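Local structure of MIP07328p (6FKK) at residues A[23-28]-A[41-46]; A[60-65]-A[82-87]; A[103-108]-A[146-151]; A[448-453]-A[462-467]. The protein probably acts as an axon guidance cue of the semaphorin family, with chemorepellent activity and binding to semaphorin receptors. One frame throughout, in Å; residues are numbered along the deposited sequence.

Interaction 1. Residues A[23-28]-A[41-46]. With NAG (2-acetamido-2-deoxy-beta-D-glucopyranose), chain D.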
loop_
_atom_site.group_PDB
_atom_site.type_symbol
_atom_site.label_atom_id
_atom_site.label_comp_id
_atom_site.label_asym_id
_atom_site.label_seq_id
_atom_site.Cartn_x
_atom_site.Cartn_y
_atom_site.Cartn_z
ATOM N N ASN A 23 8.909 0.987 -22.875
ATOM C CA ASN A 23 10.331 1.171 -22.626
ATOM C C ASN A 23 10.613 1.202 -21.126
ATOM O O ASN A 23 9.740 1.499 -20.307
ATOM C CB ASN A 23 10.829 2.457 -23.288
ATOM C CG ASN A 23 11.201 2.255 -24.742
ATOM O OD1 ASN A 23 11.874 1.284 -25.091
ATOM N ND2 ASN A 23 10.766 3.171 -25.601
ATOM N N SER A 24 11.859 0.877 -20.770
ATOM C CA SER A 24 12.249 0.912 -19.365
ATOM C C SER A 24 12.212 2.329 -18.810
ATOM O O SER A 24 12.030 2.519 -17.602
ATOM C CB SER A 24 13.642 0.310 -19.187
ATOM O OG SER A 24 13.637 -1.075 -19.479
ATOM N N THR A 25 12.372 3.330 -19.675
ATOM C CA THR A 25 12.327 4.724 -19.256
ATOM C C THR A 25 10.926 5.189 -18.882
ATOM O O THR A 25 10.767 6.338 -18.465
ATOM C CB THR A 25 12.877 5.614 -20.374
ATOM O OG1 THR A 25 12.088 5.439 -21.558
ATOM C CG2 THR A 25 14.321 5.252 -20.683
ATOM N N ASP A 26 9.910 4.330 -19.015
ATOM C CA ASP A 26 8.534 4.800 -18.903
ATOM C C ASP A 26 8.136 5.027 -17.451
ATOM O O ASP A 26 7.383 5.963 -17.152
ATOM C CB ASP A 26 7.580 3.818 -19.583
ATOM C CG ASP A 26 7.783 3.755 -21.093
ATOM O OD1 ASP A 26 8.754 4.353 -21.596
ATOM O OD2 ASP A 26 6.965 3.106 -21.777
ATOM N N TYR A 27 8.631 4.190 -16.542
ATOM C CA TYR A 27 8.311 4.254 -15.118
ATOM C C TYR A 27 6.795 4.260 -14.899
ATOM O O TYR A 27 6.185 5.270 -14.551
ATOM C CB TYR A 27 8.969 5.471 -14.464
ATOM C CG TYR A 27 10.468 5.354 -14.320
ATOM C CD1 TYR A 27 11.027 4.441 -13.439
ATOM C CD2 TYR A 27 11.323 6.167 -15.054
ATOM C CE1 TYR A 27 12.397 4.333 -13.297
ATOM C CE2 TYR A 27 12.693 6.067 -14.918
ATOM C CZ TYR A 27 13.224 5.148 -14.038
ATOM O OH TYR A 27 14.590 5.045 -13.899
ATOM N N PHE A 28 6.202 3.091 -15.134
ATOM C CA PHE A 28 4.758 2.940 -15.013
ATOM C C PHE A 28 4.302 3.118 -13.567
ATOM O O PHE A 28 5.039 2.836 -12.617
ATOM C CB PHE A 28 4.316 1.567 -15.526
ATOM C CG PHE A 28 4.324 1.442 -17.025
ATOM C CD1 PHE A 28 4.094 2.545 -17.829
ATOM C CD2 PHE A 28 4.560 0.219 -17.630
ATOM C CE1 PHE A 28 4.101 2.432 -19.208
ATOM C CE2 PHE A 28 4.569 0.100 -19.009
ATOM C CZ PHE A 28 4.339 1.209 -19.798
ATOM N N GLY A 41 -0.311 5.476 -15.344
ATOM C CA GLY A 41 0.388 6.730 -15.547
ATOM C C GLY A 41 1.838 6.510 -15.924
ATOM O O GLY A 41 2.584 5.856 -15.187
ATOM N N ALA A 42 2.253 7.049 -17.068
ATOM C CA ALA A 42 3.587 6.778 -17.585
ATOM C C ALA A 42 4.301 8.051 -18.011
ATOM O O ALA A 42 3.855 9.160 -17.699
ATOM C CB ALA A 42 3.510 5.815 -18.770
ATOM N N LYS A 43 5.412 7.894 -18.726
ATOM C CA LYS A 43 6.137 9.034 -19.273
ATOM C C LYS A 43 5.335 9.632 -20.420
ATOM O O LYS A 43 5.124 8.978 -21.446
ATOM C CB LYS A 43 7.525 8.607 -19.742
ATOM C CG LYS A 43 8.295 9.708 -20.454
ATOM C CD LYS A 43 9.704 9.270 -20.815
ATOM C CE LYS A 43 9.695 8.044 -21.712
ATOM N NZ LYS A 43 11.059 7.703 -22.204
ATOM N N ASP A 44 4.859 10.863 -20.226
ATOM C CA ASP A 44 4.181 11.648 -21.253
ATOM C C ASP A 44 2.828 11.069 -21.659
ATOM O O ASP A 44 2.102 11.690 -22.441
ATOM C CB ASP A 44 5.073 11.799 -22.492
ATOM C CG ASP A 44 6.320 12.623 -22.220
ATOM O OD1 ASP A 44 6.286 13.479 -21.312
ATOM O OD2 ASP A 44 7.333 12.415 -22.922
ATOM N N VAL A 45 2.474 9.890 -21.147
ATOM C CA VAL A 45 1.250 9.204 -21.550
ATOM C C VAL A 45 0.581 8.603 -20.321
ATOM O O VAL A 45 1.240 8.242 -19.342
ATOM C CB VAL A 45 1.524 8.099 -22.604
ATOM C CG1 VAL A 45 0.222 7.545 -23.156
ATOM C CG2 VAL A 45 2.396 8.616 -23.742
ATOM N N ILE A 46 -0.747 8.514 -20.374
ATOM C CA ILE A 46 -1.534 7.693 -19.461
ATOM C C ILE A 46 -2.369 6.739 -20.306
ATOM O O ILE A 46 -2.965 7.150 -21.310
ATOM C CB ILE A 46 -2.417 8.544 -18.529
ATOM C CG1 ILE A 46 -3.263 7.650 -17.622
ATOM C CG2 ILE A 46 -3.294 9.492 -19.327
ATOM C CD1 ILE A 46 -4.149 8.416 -16.664
HETATM C C1 NAG D . 11.064 3.075 -27.009
HETATM C C2 NAG D . 10.275 4.103 -27.833
HETATM C C3 NAG D . 10.648 4.001 -29.312
HETATM C C4 NAG D . 12.158 4.088 -29.492
HETATM C C5 NAG D . 12.846 3.042 -28.623
HETATM C C6 NAG D . 14.354 3.122 -28.680
HETATM C C7 NAG D . 7.933 4.849 -27.964
HETATM C C8 NAG D . 6.502 4.480 -27.707
HETATM N N2 NAG D . 8.843 3.918 -27.652
HETATM O O3 NAG D . 10.020 5.051 -30.041
HETATM O O4 NAG D . 12.502 3.872 -30.856
HETATM O O5 NAG D . 12.471 3.235 -27.252
HETATM O O6 NAG D . 14.923 1.893 -29.111
HETATM O O7 NAG D . 8.249 5.937 -28.436
#
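Asp26 and Phe28 pass Lys43 and Ala42 with the backbones running in nearly opposite directions, 172° apart. Asp26 CA lies 4.9 Å from Lys43 CA. Both segments belong to the sema domain, a seven-bladed beta-propeller. Segment 23-28 is the loop that leads from strand 18-21 into the next blade at strand 29-33. Segment 41-46 turns between two strands of that blade, and Ala42 N bonds Val45 O across the turn. Lys43 sends its chain to the loop. Its CG is anti to the backbone N (chi1 174°), and a bend at chi3 (59°) brings NZ to Thr25 OG1 in a hydrogen bond of 2.6 Å. Asp26 OD1 is 4.1 Å from Lys43 NZ, too long for a salt bridge, but near enough that the opposite charges probably attract. On the apolar side, Ala42 CB sits at the edge of the Phe28 ring, in its plane and 3.5 Å from CD1. At the start of the loop Asn23 carries an N-linked sugar, its ND2 bonded covalently to NAG C1.

Interaction 2. Residues A[60-65]-A[82-87]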
loop_
_atom_site.group_PDB
_atom_site.type_symbol
_atom_site.label_atom_id
_atom_site.label_comp_id
_atom_site.label_asym_id
_atom_site.label_seq_id
_atom_site.Cartn_x
_atom_site.Cartn_y
_atom_site.Cartn_z
ATOM N N LEU A 60 -4.090 8.798 -23.662
ATOM C CA LEU A 60 -4.053 10.247 -23.514
ATOM C C LEU A 60 -2.598 10.666 -23.366
ATOM O O LEU A 60 -1.927 10.256 -22.411
ATOM C CB LEU A 60 -4.884 10.699 -22.308
ATOM C CG LEU A 60 -5.407 12.138 -22.245
ATOM C CD1 LEU A 60 -6.513 12.234 -21.208
ATOM C CD2 LEU A 60 -4.301 13.131 -21.925
ATOM N N GLU A 61 -2.110 11.470 -24.307
ATOM C CA GLU A 61 -0.718 11.895 -24.333
ATOM C C GLU A 61 -0.594 13.339 -23.864
ATOM O O GLU A 61 -1.446 14.180 -24.167
ATOM C CB GLU A 61 -0.122 11.742 -25.737
ATOM C CG GLU A 61 0.093 10.293 -26.156
ATOM C CD GLU A 61 0.743 10.162 -27.520
ATOM O OE1 GLU A 61 0.520 11.044 -28.376
ATOM O OE2 GLU A 61 1.482 9.178 -27.736
ATOM N N TRP A 62 0.480 13.616 -23.126
ATOM C CA TRP A 62 0.690 14.925 -22.517
ATOM C C TRP A 62 2.193 15.129 -22.385
ATOM O O TRP A 62 2.842 14.448 -21.586
ATOM C CB TRP A 62 -0.008 15.007 -21.161
ATOM C CG TRP A 62 0.029 16.352 -20.505
ATOM C CD1 TRP A 62 0.652 17.476 -20.961
ATOM C CD2 TRP A 62 -0.588 16.712 -19.264
ATOM N NE1 TRP A 62 0.462 18.513 -20.079
ATOM C CE2 TRP A 62 -0.297 18.069 -19.029
ATOM C CE3 TRP A 62 -1.360 16.016 -18.326
ATOM C CZ2 TRP A 62 -0.747 18.744 -17.897
ATOM C CZ3 TRP A 62 -1.807 16.689 -17.205
ATOM C CH2 TRP A 62 -1.499 18.038 -17.000
ATOM N N HIS A 63 2.741 16.061 -23.159
ATOM C CA HIS A 63 4.180 16.260 -23.242
ATOM C C HIS A 63 4.574 17.611 -22.663
ATOM O O HIS A 63 3.781 18.557 -22.648
ATOM C CB HIS A 63 4.667 16.161 -24.690
ATOM C CG HIS A 63 4.529 14.791 -25.276
ATOM N ND1 HIS A 63 5.562 13.879 -25.282
ATOM C CD2 HIS A 63 3.478 14.175 -25.867
ATOM C CE1 HIS A 63 5.155 12.761 -25.857
ATOM N NE2 HIS A 63 3.894 12.915 -26.219
ATOM N N SER A 64 5.814 17.687 -22.189
ATOM C CA SER A 64 6.360 18.936 -21.680
ATOM C C SER A 64 6.798 19.817 -22.840
ATOM O O SER A 64 7.436 19.344 -23.785
ATOM C CB SER A 64 7.545 18.668 -20.752
ATOM O OG SER A 64 7.142 17.957 -19.596
ATOM N N THR A 65 6.451 21.099 -22.766
ATOM C CA THR A 65 6.920 22.049 -23.763
ATOM C C THR A 65 8.442 22.091 -23.763
ATOM O O THR A 65 9.093 21.850 -22.743
ATOM C CB THR A 65 6.360 23.444 -23.481
ATOM O OG1 THR A 65 7.046 24.014 -22.359
ATOM C CG2 THR A 65 4.875 23.365 -23.167
ATOM N N CYS A 82 13.514 14.964 -17.285
ATOM C CA CYS A 82 12.815 16.081 -17.923
ATOM C C CYS A 82 11.754 15.548 -18.887
ATOM O O CYS A 82 11.834 15.684 -20.109
ATOM C CB CYS A 82 13.805 17.002 -18.620
ATOM S SG CYS A 82 14.977 17.797 -17.493
ATOM N N HIS A 83 10.737 14.921 -18.296
ATOM C CA HIS A 83 9.553 14.468 -19.008
ATOM C C HIS A 83 8.338 14.753 -18.133
ATOM O O HIS A 83 8.451 15.327 -17.046
ATOM C CB HIS A 83 9.646 12.979 -19.367
ATOM C CG HIS A 83 10.422 12.707 -20.618
ATOM N ND1 HIS A 83 9.833 12.659 -21.863
ATOM C CD2 HIS A 83 11.740 12.464 -20.816
ATOM C CE1 HIS A 83 10.753 12.401 -22.774
ATOM N NE2 HIS A 83 11.919 12.278 -22.165
ATOM N N ASN A 84 7.167 14.347 -18.610
ATOM C CA ASN A 84 5.911 14.567 -17.896
ATOM C C ASN A 84 5.356 13.205 -17.484
ATOM O O ASN A 84 4.594 12.577 -18.219
ATOM C CB ASN A 84 4.916 15.341 -18.754
ATOM C CG ASN A 84 3.655 15.699 -17.995
ATOM O OD1 ASN A 84 3.663 15.808 -16.769
ATOM N ND2 ASN A 84 2.558 15.880 -18.721
ATOM N N TYR A 85 5.745 12.754 -16.294
ATOM C CA TYR A 85 5.249 11.502 -15.737
ATOM C C TYR A 85 3.933 11.780 -15.023
ATOM O O TYR A 85 3.907 12.484 -14.009
ATOM C CB TYR A 85 6.274 10.888 -14.787
ATOM C CG TYR A 85 7.582 10.518 -15.449
ATOM C CD1 TYR A 85 8.610 11.444 -15.569
ATOM C CD2 TYR A 85 7.790 9.240 -15.952
ATOM C CE1 TYR A 85 9.806 11.110 -16.176
ATOM C CE2 TYR A 85 8.984 8.896 -16.558
ATOM C CZ TYR A 85 9.987 9.834 -16.669
ATOM O OH TYR A 85 11.175 9.491 -17.275
ATOM N N LEU A 86 2.841 11.234 -15.551
ATOM C CA LEU A 86 1.539 11.427 -14.929
ATOM C C LEU A 86 1.434 10.572 -13.673
ATOM O O LEU A 86 1.749 9.377 -13.694
ATOM C CB LEU A 86 0.416 11.081 -15.910
ATOM C CG LEU A 86 0.094 12.145 -16.964
ATOM C CD1 LEU A 86 1.097 12.131 -18.109
ATOM C CD2 LEU A 86 -1.323 11.968 -17.487
ATOM N N ARG A 87 0.995 11.187 -12.575
ATOM C CA ARG A 87 1.027 10.529 -11.276
ATOM C C ARG A 87 -0.231 10.711 -10.439
ATOM O O ARG A 87 -0.314 10.114 -9.361
ATOM C CB ARG A 87 2.236 11.027 -10.464
ATOM C CG ARG A 87 3.575 10.491 -10.940
ATOM C CD ARG A 87 3.702 9.008 -10.637
ATOM N NE ARG A 87 4.998 8.469 -11.035
ATOM C CZ ARG A 87 5.228 7.855 -12.190
ATOM N NH1 ARG A 87 4.247 7.699 -13.069
ATOM N NH2 ARG A 87 6.440 7.392 -12.465
#
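Trp62 and Asn84 make the main polar part of this contact. Asn84 ND2 donates to Trp62 O at 3.2 Å, with an N-H...O angle of 150°. It approaches from above the carbonyl plane, not on a lone pair. The same nitrogen also lies over one face of the indole, 3.1 Å from Trp62 CG. The amide and indole planes are 83° apart, close to perpendicular. Trp62 keeps CG anti to its own N (chi1 -174°), which sets the ring beside its carbonyl, and one amide nitrogen meets both. Ser64 OG lies 3.5 Å from Asn84 CB, while its hydrogen bonds go to Asn103 and Ser104.

The aromatic ring of Trp62 also makes a cation-pi pair with Arg110. Among apolar contacts, Leu86 CD2 approaches Trp62 CE3 obliquely at 4.1 Å, and Leu99 touches both side chains. Replacing Trp62 by an alanine would probably leave Asn84 ND2 without the ring surface beneath it and open a gap beside Leu86 and Leu99.

Strand 56-61 is at the outer edge of one propeller blade, and strand 86-91 begins the next. The chemistry implies a mixed joint between blades: a buried amide whose nitrogen donates to a backbone oxygen while lying over an aromatic face, and whose OD1 takes a weak bond from Asn103 N, amid hydrophobic packing.

Interaction 3. Residues A[103-108]-A[146-151]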
loop_
_atom_site.group_PDB
_atom_site.type_symbol
_atom_site.label_atom_id
_atom_site.label_comp_id
_atom_site.label_asym_id
_atom_site.label_seq_id
_atom_site.Cartn_x
_atom_site.Cartn_y
_atom_site.Cartn_z
ATOM N N ASN A 103 5.774 16.975 -15.251
ATOM C CA ASN A 103 6.012 18.031 -16.237
ATOM C C ASN A 103 7.417 18.621 -16.092
ATOM O O ASN A 103 7.598 19.830 -15.932
ATOM C CB ASN A 103 4.938 19.118 -16.140
ATOM C CG ASN A 103 5.076 20.181 -17.217
ATOM O OD1 ASN A 103 5.557 19.908 -18.317
ATOM N ND2 ASN A 103 4.668 21.404 -16.897
ATOM N N SER A 104 8.417 17.743 -16.138
ATOM C CA SER A 104 9.824 18.140 -16.109
ATOM C C SER A 104 10.122 19.030 -14.905
ATOM O O SER A 104 10.640 20.142 -15.033
ATOM C CB SER A 104 10.215 18.831 -17.416
ATOM O OG SER A 104 9.895 18.023 -18.534
ATOM N N TYR A 105 9.774 18.527 -13.719
ATOM C CA TYR A 105 9.960 19.248 -12.460
ATOM C C TYR A 105 9.241 20.596 -12.470
ATOM O O TYR A 105 9.711 21.571 -11.877
ATOM C CB TYR A 105 11.446 19.423 -12.133
ATOM C CG TYR A 105 12.130 18.132 -11.731
ATOM C CD1 TYR A 105 12.411 17.149 -12.671
ATOM C CD2 TYR A 105 12.496 17.898 -10.411
ATOM C CE1 TYR A 105 13.033 15.969 -12.309
ATOM C CE2 TYR A 105 13.121 16.721 -10.038
ATOM C CZ TYR A 105 13.387 15.759 -10.992
ATOM O OH TYR A 105 14.008 14.586 -10.628
ATOM N N LYS A 106 8.100 20.655 -13.150
ATOM C CA LYS A 106 7.216 21.822 -13.136
ATOM C C LYS A 106 5.787 21.307 -13.045
ATOM O O LYS A 106 5.005 21.415 -13.996
ATOM C CB LYS A 106 7.430 22.686 -14.380
ATOM C CG LYS A 106 6.718 24.032 -14.360
ATOM C CD LYS A 106 6.933 24.780 -15.670
ATOM C CE LYS A 106 6.295 26.161 -15.641
ATOM N NZ LYS A 106 4.815 26.101 -15.488
ATOM N N PRO A 107 5.413 20.727 -11.902
ATOM C CA PRO A 107 4.157 19.968 -11.834
ATOM C C PRO A 107 2.933 20.843 -12.067
ATOM O O PRO A 107 2.842 21.968 -11.572
ATOM C CB PRO A 107 4.172 19.386 -10.415
ATOM C CG PRO A 107 5.072 20.285 -9.642
ATOM C CD PRO A 107 6.121 20.742 -10.611
ATOM N N ARG A 108 1.990 20.308 -12.841
ATOM C CA ARG A 108 0.748 20.990 -13.174
ATOM C C ARG A 108 -0.406 20.007 -13.032
ATOM O O ARG A 108 -0.216 18.789 -13.049
ATOM C CB ARG A 108 0.779 21.561 -14.600
ATOM C CG ARG A 108 2.018 22.381 -14.931
ATOM C CD ARG A 108 1.926 23.791 -14.374
ATOM N NE ARG A 108 0.912 24.580 -15.066
ATOM C CZ ARG A 108 0.733 25.885 -14.888
ATOM N NH1 ARG A 108 1.505 26.551 -14.040
ATOM N NH2 ARG A 108 -0.214 26.525 -15.560
ATOM N N PRO A 146 4.067 15.343 -7.285
ATOM C CA PRO A 146 5.523 15.296 -7.125
ATOM C C PRO A 146 6.244 15.854 -8.344
ATOM O O PRO A 146 5.675 16.026 -9.424
ATOM C CB PRO A 146 5.814 13.803 -6.944
ATOM C CG PRO A 146 4.684 13.121 -7.627
ATOM C CD PRO A 146 3.483 13.995 -7.379
ATOM N N TYR A 147 7.529 16.140 -8.147
ATOM C CA TYR A 147 8.374 16.665 -9.212
ATOM C C TYR A 147 9.073 15.569 -10.002
ATOM O O TYR A 147 9.381 15.765 -11.185
ATOM C CB TYR A 147 9.432 17.608 -8.633
ATOM C CG TYR A 147 8.903 18.926 -8.115
ATOM C CD1 TYR A 147 8.143 18.988 -6.955
ATOM C CD2 TYR A 147 9.187 20.115 -8.775
ATOM C CE1 TYR A 147 7.667 20.192 -6.478
ATOM C CE2 TYR A 147 8.718 21.325 -8.305
ATOM C CZ TYR A 147 7.958 21.357 -7.157
ATOM O OH TYR A 147 7.485 22.559 -6.682
ATOM N N SER A 148 9.329 14.425 -9.375
ATOM C CA SER A 148 10.105 13.342 -9.951
ATOM C C SER A 148 9.266 12.074 -10.045
ATOM O O SER A 148 8.342 11.878 -9.249
ATOM C CB SER A 148 11.355 13.071 -9.102
ATOM O OG SER A 148 12.069 11.940 -9.566
ATOM N N PRO A 149 9.556 11.193 -11.009
ATOM C CA PRO A 149 8.852 9.903 -11.068
ATOM C C PRO A 149 9.134 8.989 -9.887
ATOM O O PRO A 149 8.548 7.901 -9.823
ATOM C CB PRO A 149 9.371 9.281 -12.374
ATOM C CG PRO A 149 10.667 9.973 -12.641
ATOM C CD PRO A 149 10.465 11.375 -12.153
ATOM N N ALA A 150 10.006 9.387 -8.962
ATOM C CA ALA A 150 10.301 8.568 -7.794
ATOM C C ALA A 150 9.028 8.278 -7.007
ATOM O O ALA A 150 8.242 9.184 -6.718
ATOM C CB ALA A 150 11.328 9.270 -6.907
ATOM N N HIS A 151 8.826 7.002 -6.670
ATOM C CA HIS A 151 7.627 6.558 -5.959
ATOM C C HIS A 151 7.783 6.777 -4.450
ATOM O O HIS A 151 7.721 5.853 -3.639
ATOM C CB HIS A 151 7.335 5.098 -6.281
ATOM C CG HIS A 151 7.263 4.800 -7.748
ATOM N ND1 HIS A 151 6.166 5.119 -8.520
ATOM C CD2 HIS A 151 8.150 4.205 -8.581
ATOM C CE1 HIS A 151 6.384 4.739 -9.767
ATOM N NE2 HIS A 151 7.579 4.182 -9.831
#
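Tyr105 and Tyr147 share almost the same first torsion, chi1 -71° and -70°, which puts each CG anti to the carbonyl carbon and beside the backbone N. The two side chains cross obliquely, and each ring meets the other segment in its own way. The Tyr105 ring lies against the backbone of 146-151. Tyr147 O sits over the centre of one ring face, 3.5 Å above the plane. Tyr147 CB approaches Tyr105 CD2 at 3.6 Å. At the far end of the ring, Tyr105 OH is 3.4 Å from Ser148 CB. The Tyr147 ring turns toward Pro107. Pro107 CD stands over its face, 3.8 Å from the centroid and 24° off the normal, a CH-pi contact. Tyr105 O comes to the edge of the same ring, 3.5 Å from Tyr147 CD2. Within 103-108, Asn103 ND2 bonds Lys106 O at 2.9 Å.

Segment 103-108 links two strands of one blade, 97-101 and 108-112. Segment 146-151 is part of the connection from the last strand of that blade, 135-140, toward strand 154-158. Phe170 also meets the Tyr105 ring. The contact is mainly one of shape: the CH-pi meeting of Pro107 with Tyr147 and the van der Waals fit of the Tyr105 ring on the backbone of Tyr147 and Ser148.

Interaction 4. Residues A[448-453]-A[462-467]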
loop_
_atom_site.group_PDB
_atom_site.type_symbol
_atom_site.label_atom_id
_atom_site.label_comp_id
_atom_site.label_asym_id
_atom_site.label_seq_id
_atom_site.Cartn_x
_atom_site.Cartn_y
_atom_site.Cartn_z
ATOM N N THR A 448 14.237 -7.760 -13.015
ATOM C CA THR A 448 13.275 -6.676 -12.880
ATOM C C THR A 448 12.513 -6.778 -11.558
ATOM O O THR A 448 12.080 -7.868 -11.169
ATOM C CB THR A 448 12.290 -6.688 -14.049
ATOM O OG1 THR A 448 11.776 -8.013 -14.228
ATOM C CG2 THR A 448 12.977 -6.240 -15.333
ATOM N N PRO A 449 12.344 -5.666 -10.846
ATOM C CA PRO A 449 11.577 -5.674 -9.599
ATOM C C PRO A 449 10.093 -5.414 -9.831
ATOM O O PRO A 449 9.677 -4.848 -10.844
ATOM C CB PRO A 449 12.203 -4.522 -8.793
ATOM C CG PRO A 449 13.383 -4.026 -9.617
ATOM C CD PRO A 449 13.073 -4.404 -11.024
ATOM N N ILE A 450 9.297 -5.832 -8.850
ATOM C CA ILE A 450 7.843 -5.726 -8.906
ATOM C C ILE A 450 7.417 -4.485 -8.132
ATOM O O ILE A 450 7.655 -4.385 -6.921
ATOM C CB ILE A 450 7.171 -6.989 -8.345
ATOM C CG1 ILE A 450 7.509 -8.200 -9.219
ATOM C CG2 ILE A 450 5.664 -6.800 -8.242
ATOM C CD1 ILE A 450 6.888 -9.489 -8.741
ATOM N N ARG A 451 6.779 -3.542 -8.825
ATOM C CA ARG A 451 6.373 -2.278 -8.222
ATOM C C ARG A 451 4.991 -2.357 -7.579
ATOM O O ARG A 451 4.801 -1.883 -6.454
ATOM C CB ARG A 451 6.406 -1.166 -9.277
ATOM C CG ARG A 451 7.793 -0.879 -9.835
ATOM C CD ARG A 451 8.670 -0.184 -8.805
ATOM N NE ARG A 451 9.977 0.174 -9.350
ATOM C CZ ARG A 451 11.102 -0.488 -9.095
ATOM N NH1 ARG A 451 11.084 -1.544 -8.296
ATOM N NH2 ARG A 451 12.247 -0.090 -9.633
ATOM N N GLU A 452 4.017 -2.945 -8.272
ATOM C CA GLU A 452 2.653 -3.020 -7.771
ATOM C C GLU A 452 2.023 -4.344 -8.184
ATOM O O GLU A 452 2.523 -5.047 -9.066
ATOM C CB GLU A 452 1.799 -1.852 -8.283
ATOM C CG GLU A 452 2.060 -0.527 -7.584
ATOM C CD GLU A 452 1.532 0.656 -8.372
ATOM O OE1 GLU A 452 1.629 0.628 -9.616
ATOM O OE2 GLU A 452 1.020 1.610 -7.749
ATOM N N LEU A 453 0.910 -4.674 -7.529
ATOM C CA LEU A 453 0.123 -5.860 -7.844
ATOM C C LEU A 453 -1.349 -5.480 -7.873
ATOM O O LEU A 453 -1.847 -4.847 -6.936
ATOM C CB LEU A 453 0.354 -6.979 -6.823
ATOM C CG LEU A 453 1.736 -7.633 -6.793
ATOM C CD1 LEU A 453 1.774 -8.752 -5.764
ATOM C CD2 LEU A 453 2.110 -8.153 -8.171
ATOM N N LEU A 462 -3.908 -12.009 -11.991
ATOM C CA LEU A 462 -3.012 -11.189 -11.189
ATOM C C LEU A 462 -2.110 -10.422 -12.145
ATOM O O LEU A 462 -1.442 -11.025 -12.990
ATOM C CB LEU A 462 -2.185 -12.046 -10.232
ATOM C CG LEU A 462 -1.070 -11.316 -9.479
ATOM C CD1 LEU A 462 -1.651 -10.325 -8.486
ATOM C CD2 LEU A 462 -0.143 -12.298 -8.783
ATOM N N VAL A 463 -2.101 -9.099 -12.023
ATOM C CA VAL A 463 -1.348 -8.236 -12.925
ATOM C C VAL A 463 -0.125 -7.729 -12.178
ATOM O O VAL A 463 -0.240 -6.910 -11.258
ATOM C CB VAL A 463 -2.200 -7.074 -13.450
ATOM C CG1 VAL A 463 -1.373 -6.192 -14.380
ATOM C CG2 VAL A 463 -3.432 -7.606 -14.164
ATOM N N VAL A 464 1.047 -8.215 -12.570
ATOM C CA VAL A 464 2.304 -7.732 -12.011
ATOM C C VAL A 464 2.730 -6.480 -12.762
ATOM O O VAL A 464 2.648 -6.416 -13.995
ATOM C CB VAL A 464 3.379 -8.830 -12.084
ATOM C CG1 VAL A 464 4.693 -8.329 -11.506
ATOM C CG2 VAL A 464 2.905 -10.075 -11.355
ATOM N N VAL A 465 3.190 -5.474 -12.023
ATOM C CA VAL A 465 3.536 -4.173 -12.584
ATOM C C VAL A 465 4.998 -3.881 -12.280
ATOM O O VAL A 465 5.396 -3.831 -11.109
ATOM C CB VAL A 465 2.635 -3.057 -12.031
ATOM C CG1 VAL A 465 3.039 -1.714 -12.616
ATOM C CG2 VAL A 465 1.176 -3.362 -12.324
ATOM N N SER A 466 5.793 -3.684 -13.327
ATOM C CA SER A 466 7.170 -3.238 -13.205
ATOM C C SER A 466 7.265 -1.787 -13.672
ATOM O O SER A 466 6.252 -1.126 -13.926
ATOM C CB SER A 466 8.105 -4.151 -14.000
ATOM O OG SER A 466 7.982 -3.916 -15.393
ATOM N N ASP A 467 8.497 -1.289 -13.789
ATOM C CA ASP A 467 8.684 0.083 -14.250
ATOM C C ASP A 467 8.216 0.252 -15.689
ATOM O O ASP A 467 7.664 1.296 -16.050
ATOM C CB ASP A 467 10.148 0.496 -14.112
ATOM C CG ASP A 467 10.494 0.958 -12.712
ATOM O OD1 ASP A 467 9.586 1.436 -11.996
ATOM O OD2 ASP A 467 11.678 0.848 -12.332
#
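Arg451 reaches across to Asp467 of segment 462-467. Its CB lies 3.4 Å from Val465 O. The chain bends at chi2 (-71°), and CG and CD both pass Asp467 OD1, CG at 3.6 Å. NE then bonds OD1 of Asp467 at 3.0 Å, from above the carboxylate plane. At the tip, NH2 makes a weak bond to Asp467 OD2 at 2.9 Å, completing a salt bridge. The guanidinium and carboxylate planes are 73° apart, far from a flat, in-plane pair. A methionine at Arg451 would probably leave the Asp467 carboxylate without its charge partner here. Beyond the salt bridge, Ile450 CG1 packs on Val464 CG1 at 3.6 Å, and Leu453 CD2 on Val464 CG2 at 3.8 Å. In the backbone, Val465 O accepts from both Arg451 N and Glu452 N, while Val465 N donates to Glu452 O. Two residues facing one is a classic beta bulge. It lies in an antiparallel hairpin of the propeller blade that the N-terminal strand 18-21 completes.

Overall arrangement
All four contacts lie in the sema propeller. Interactions 2 and 3 are buried; interactions 1 and 4 are only partly so. Interactions 1 and 2 reach the same blade and touch through backbone bonds of Asp44 with Trp62 and Asn84. Interaction 3 joins interaction 2 through His83 O and Ser104 N, and only packs on interaction 1, so the three form one continuous region. Interaction 4 lies in the closing blade and meets interaction 1 where Phe28 N bonds Asp467 O; it does not touch interaction 2. The chemistry follows these places. Charged side chains cross the partly buried contacts, whereas rings, an amide and a proline fill the buried ones. Antiparallel strand pairing, with its bulge, occurs across interaction 4 alone.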